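Local atomic coordinates of large exoprotein involved in heme utilization or adhesion (Yersinia kristensenii ATCC 33638, PDB entry 5E3E), a protein that probably acts as the ribonuclease toxin of a contact-dependent growth inhibition system, with an RNase A-like domain that its cognate immunity protein binds. Residues K61-I66 with R92-R97. Residues are numbered along the deposited sequence; the frame is centred on the assembly and turned at random. Where two conformers were deposited one is given.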
ATOM      1  N   LYS B  61      -6.450  -5.676 -13.569  0.50 20.80           N
ATOM      2  CA  LYS B  61      -6.186  -5.296 -12.183  0.50 19.30           C
ATOM      3  C   LYS B  61      -7.153  -4.225 -11.660  0.50 18.56           C
ATOM      4  O   LYS B  61      -7.529  -3.296 -12.389  0.50 18.31           O
ATOM      5  CB  LYS B  61      -4.754  -4.782 -12.043  0.50 18.95           C
ATOM      6  CG  LYS B  61      -3.684  -5.862 -12.089  0.50 18.76           C
ATOM      7  CD  LYS B  61      -2.323  -5.202 -12.014  0.50 18.14           C
ATOM      8  CE  LYS B  61      -2.216  -4.412 -10.712  0.50 17.40           C
ATOM      9  NZ  LYS B  61      -1.635  -3.054 -10.865  0.50 16.71           N
ATOM     10  N   GLY B  62      -7.547  -4.351 -10.392  1.00 17.43           N
ATOM     11  CA  GLY B  62      -8.446  -3.377  -9.784  1.00 17.23           C
ATOM     12  C   GLY B  62      -7.808  -2.019  -9.565  1.00 16.18           C
ATOM     13  O   GLY B  62      -8.500  -0.980  -9.623  1.00 16.34           O
ATOM     14  N   TYR B  63      -6.510  -2.024  -9.284  1.00 14.89           N
ATOM     15  CA  TYR B  63      -5.761  -0.799  -8.936  1.00 14.73           C
ATOM     16  C   TYR B  63      -4.419  -0.794  -9.632  1.00 14.19           C
ATOM     17  O   TYR B  63      -3.962  -1.834 -10.109  1.00 14.13           O
ATOM     18  CB  TYR B  63      -5.550  -0.715  -7.405  1.00 14.49           C
ATOM     19  CG  TYR B  63      -6.860  -0.778  -6.663  1.00 15.70           C
ATOM     20  CD1 TYR B  63      -7.436  -2.005  -6.320  1.00 16.32           C
ATOM     21  CD2 TYR B  63      -7.596   0.379  -6.427  1.00 16.03           C
ATOM     22  CE1 TYR B  63      -8.672  -2.078  -5.687  1.00 17.35           C
ATOM     23  CE2 TYR B  63      -8.831   0.328  -5.796  1.00 17.04           C
ATOM     24  CZ  TYR B  63      -9.375  -0.888  -5.423  1.00 17.61           C
ATOM     25  OH  TYR B  63     -10.626  -0.990  -4.811  1.00 19.10           O
ATOM     26  N   LEU B  64      -3.767   0.356  -9.611  1.00 14.49           N
ATOM     27  CA  LEU B  64      -2.387   0.507 -10.073  1.00 14.98           C
ATOM     28  C   LEU B  64      -1.617   1.425  -9.112  1.00 15.38           C
ATOM     29  O   LEU B  64      -2.075   2.506  -8.755  1.00 14.75           O
ATOM     30  CB  LEU B  64      -2.335   1.086 -11.483  1.00 15.85           C
ATOM     31  CG  LEU B  64      -0.924   1.296 -12.093  1.00 16.73           C
ATOM     32  CD1 LEU B  64      -0.266  -0.020 -12.492  1.00 17.46           C
ATOM     33  CD2 LEU B  64      -1.011   2.225 -13.278  1.00 17.50           C
ATOM     34  N   GLU B  65      -0.445   0.956  -8.721  1.00 15.65           N
ATOM     35  CA  GLU B  65       0.517   1.713  -7.907  1.00 16.55           C
ATOM     36  C   GLU B  65       1.427   2.522  -8.810  1.00 17.08           C
ATOM     37  O   GLU B  65       2.019   1.971  -9.745  1.00 16.88           O
ATOM     38  CB  GLU B  65       1.385   0.705  -7.134  1.00 17.16           C
ATOM     39  CG  GLU B  65       2.575   1.296  -6.389  1.00 17.99           C
ATOM     40  CD  GLU B  65       3.482   0.242  -5.776  1.00 18.92           C
ATOM     41  OE1 GLU B  65       3.076  -0.961  -5.676  1.00 18.78           O
ATOM     42  OE2 GLU B  65       4.610   0.648  -5.348  1.00 19.23           O
ATOM     43  N   ILE B  66       1.586   3.818  -8.530  1.00 17.52           N
ATOM     44  CA  ILE B  66       2.559   4.599  -9.233  1.00 19.34           C
ATOM     45  C   ILE B  66       3.380   5.318  -8.194  1.00 18.97           C
ATOM     46  O   ILE B  66       2.840   5.923  -7.277  1.00 18.64           O
ATOM     47  CB  ILE B  66       1.961   5.580 -10.254  1.00 21.10           C
ATOM     48  CG1 ILE B  66       1.034   6.570  -9.601  1.00 22.00           C
ATOM     49  CG2 ILE B  66       1.198   4.804 -11.343  1.00 21.32           C
ATOM     50  CD1 ILE B  66       0.751   7.804 -10.433  1.00 23.74           C
ATOM     51  N   ARG B  92       3.668   7.592  -3.051  1.00 13.11           N
ATOM     52  CA  ARG B  92       2.985   6.519  -3.762  1.00 13.47           C
ATOM     53  C   ARG B  92       1.599   7.033  -3.973  1.00 13.41           C
ATOM     54  O   ARG B  92       0.973   7.559  -3.059  1.00 12.81           O
ATOM     55  CB  ARG B  92       2.969   5.235  -2.942  1.00 14.10           C
ATOM     56  CG  ARG B  92       2.228   4.061  -3.591  1.00 14.65           C
ATOM     57  CD  ARG B  92       2.303   2.776  -2.756  1.00 15.20           C
ATOM     58  NE  ARG B  92       3.718   2.404  -2.650  1.00 15.93           N
ATOM     59  CZ  ARG B  92       4.341   2.037  -1.536  1.00 16.97           C
ATOM     60  NH1 ARG B  92       3.697   1.898  -0.387  1.00 17.27           N
ATOM     61  NH2 ARG B  92       5.634   1.762  -1.594  1.00 18.70           N
ATOM     62  N   ILE B  93       1.111   6.844  -5.192  1.00 13.64           N
ATOM     63  CA  ILE B  93      -0.263   7.144  -5.537  1.00 14.11           C
ATOM     64  C   ILE B  93      -0.940   5.855  -5.947  1.00 13.77           C
ATOM     65  O   ILE B  93      -0.327   5.040  -6.618  1.00 14.04           O
ATOM     66  CB  ILE B  93      -0.327   8.128  -6.754  1.00 14.88           C
ATOM     67  CG1 ILE B  93       0.577   9.370  -6.549  1.00 15.69           C
ATOM     68  CG2 ILE B  93      -1.759   8.502  -7.064  1.00 15.23           C
ATOM     69  CD1 ILE B  93       0.383  10.148  -5.327  1.00 16.21           C
ATOM     70  N   ILE B  94      -2.192   5.655  -5.556  1.00 13.36           N
ATOM     71  CA  ILE B  94      -2.933   4.476  -5.996  1.00 13.75           C
ATOM     72  C   ILE B  94      -4.084   4.956  -6.843  1.00 14.10           C
ATOM     73  O   ILE B  94      -4.878   5.791  -6.375  1.00 14.05           O
ATOM     74  CB  ILE B  94      -3.505   3.653  -4.813  1.00 13.74           C
ATOM     75  CG1 ILE B  94      -2.407   3.178  -3.845  1.00 14.43           C
ATOM     76  CG2 ILE B  94      -4.320   2.446  -5.314  1.00 13.97           C
ATOM     77  CD1 ILE B  94      -1.277   2.463  -4.502  1.00 15.21           C
ATOM     78  N   ILE B  95      -4.198   4.419  -8.054  1.00 15.01           N
ATOM     79  CA  ILE B  95      -5.310   4.741  -8.945  1.00 16.24           C
ATOM     80  C   ILE B  95      -6.151   3.515  -9.237  1.00 17.01           C
ATOM     81  O   ILE B  95      -5.734   2.385  -9.006  1.00 16.01           O
ATOM     82  CB  ILE B  95      -4.837   5.405 -10.249  1.00 16.97           C
ATOM     83  CG1 ILE B  95      -4.054   4.432 -11.146  1.00 17.81           C
ATOM     84  CG2 ILE B  95      -4.020   6.626  -9.930  1.00 17.00           C
ATOM     85  CD1 ILE B  95      -3.798   4.970 -12.542  1.00 18.61           C
ATOM     86  N   ALA B  96      -7.362   3.759  -9.690  1.00 18.19           N
ATOM     87  CA  ALA B  96      -8.226   2.668 -10.094  1.00 19.96           C
ATOM     88  C   ALA B  96      -8.867   2.977 -11.418  1.00 23.32           C
ATOM     89  O   ALA B  96      -9.199   4.123 -11.706  1.00 21.94           O
ATOM     90  CB  ALA B  96      -9.290   2.429  -9.057  1.00 19.75           C
ATOM     91  N   ARG B  97      -9.062   1.942 -12.230  0.50 24.85           N
ATOM     92  CA  ARG B  97      -9.662   2.113 -13.537  0.50 26.18           C
ATOM     93  C   ARG B  97     -11.100   2.595 -13.324  0.50 30.60           C
ATOM     94  O   ARG B  97     -11.839   1.998 -12.540  0.50 33.34           O
ATOM     95  CB  ARG B  97      -9.628   0.782 -14.294  0.50 26.60           C
ATOM     96  CG  ARG B  97      -9.865   0.899 -15.795  0.50 26.21           C
ATOM     97  CD  ARG B  97      -9.841  -0.462 -16.474  0.50 26.72           C
ATOM     98  NE  ARG B  97      -8.592  -1.185 -16.233  0.50 26.60           N
ATOM     99  CZ  ARG B  97      -8.418  -2.084 -15.263  0.50 26.80           C
ATOM    100  NH1 ARG B  97      -7.250  -2.680 -15.123  0.50 28.07           N
ATOM    101  NH2 ARG B  97      -9.415  -2.406 -14.460  0.50 26.78           N
TER
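Arg92 and Glu65 meet because the arginine chain bends at chi3 (-62°), which turns NE toward the extended glutamate; the weak salt bridge from Arg92 NE to Glu65 OE2 spans 3.3 Å, with the carboxylate and guanidinium planes 73° apart. Both groups have stronger partners in the CdiI immunity protein, Asp74 for Arg92 and Arg15 for Glu65, and Arg92 NE also pairs with Asp67 of the toxin. At the far end, in the modelled conformers of two residues that each have an alternate, Arg97 brings its guanidinium to the lysine carbonyl. Arg97 NH1 reaches Lys61 O at 2.8 Å and NH2 does so weakly, both at bent angles, and Tyr55 OH bonds the same oxygen.

Between these ends, strands 63-66 and 92-97 run antiparallel. Leu64 and Ile95 exchange two backbone bonds, as do Ile66 and Ile93; three of the four are nearly straight, and Leu64 N to Ile95 O is the bent one. Leu64 lies alongside Ile95, with Leu64 CB 3.8 Å from Ile95 CG1. Ile66 lays CG1 across Ile93 CB at 3.5 Å. On the other face, Tyr63 rests CD2 on Ala96 CB (3.7 Å) and CB near Ile94 CG2.

The Leu64, Ile66 and Ile93 face packs against helices 34-47 and 49-58. The Tyr63 face meets the immunity protein, whose Tyr17 and the Tyr63 ring meet edge-to-face, while strand 105-113 pairs with the other edge of 92-97, making it an inner strand of the antiparallel sheet.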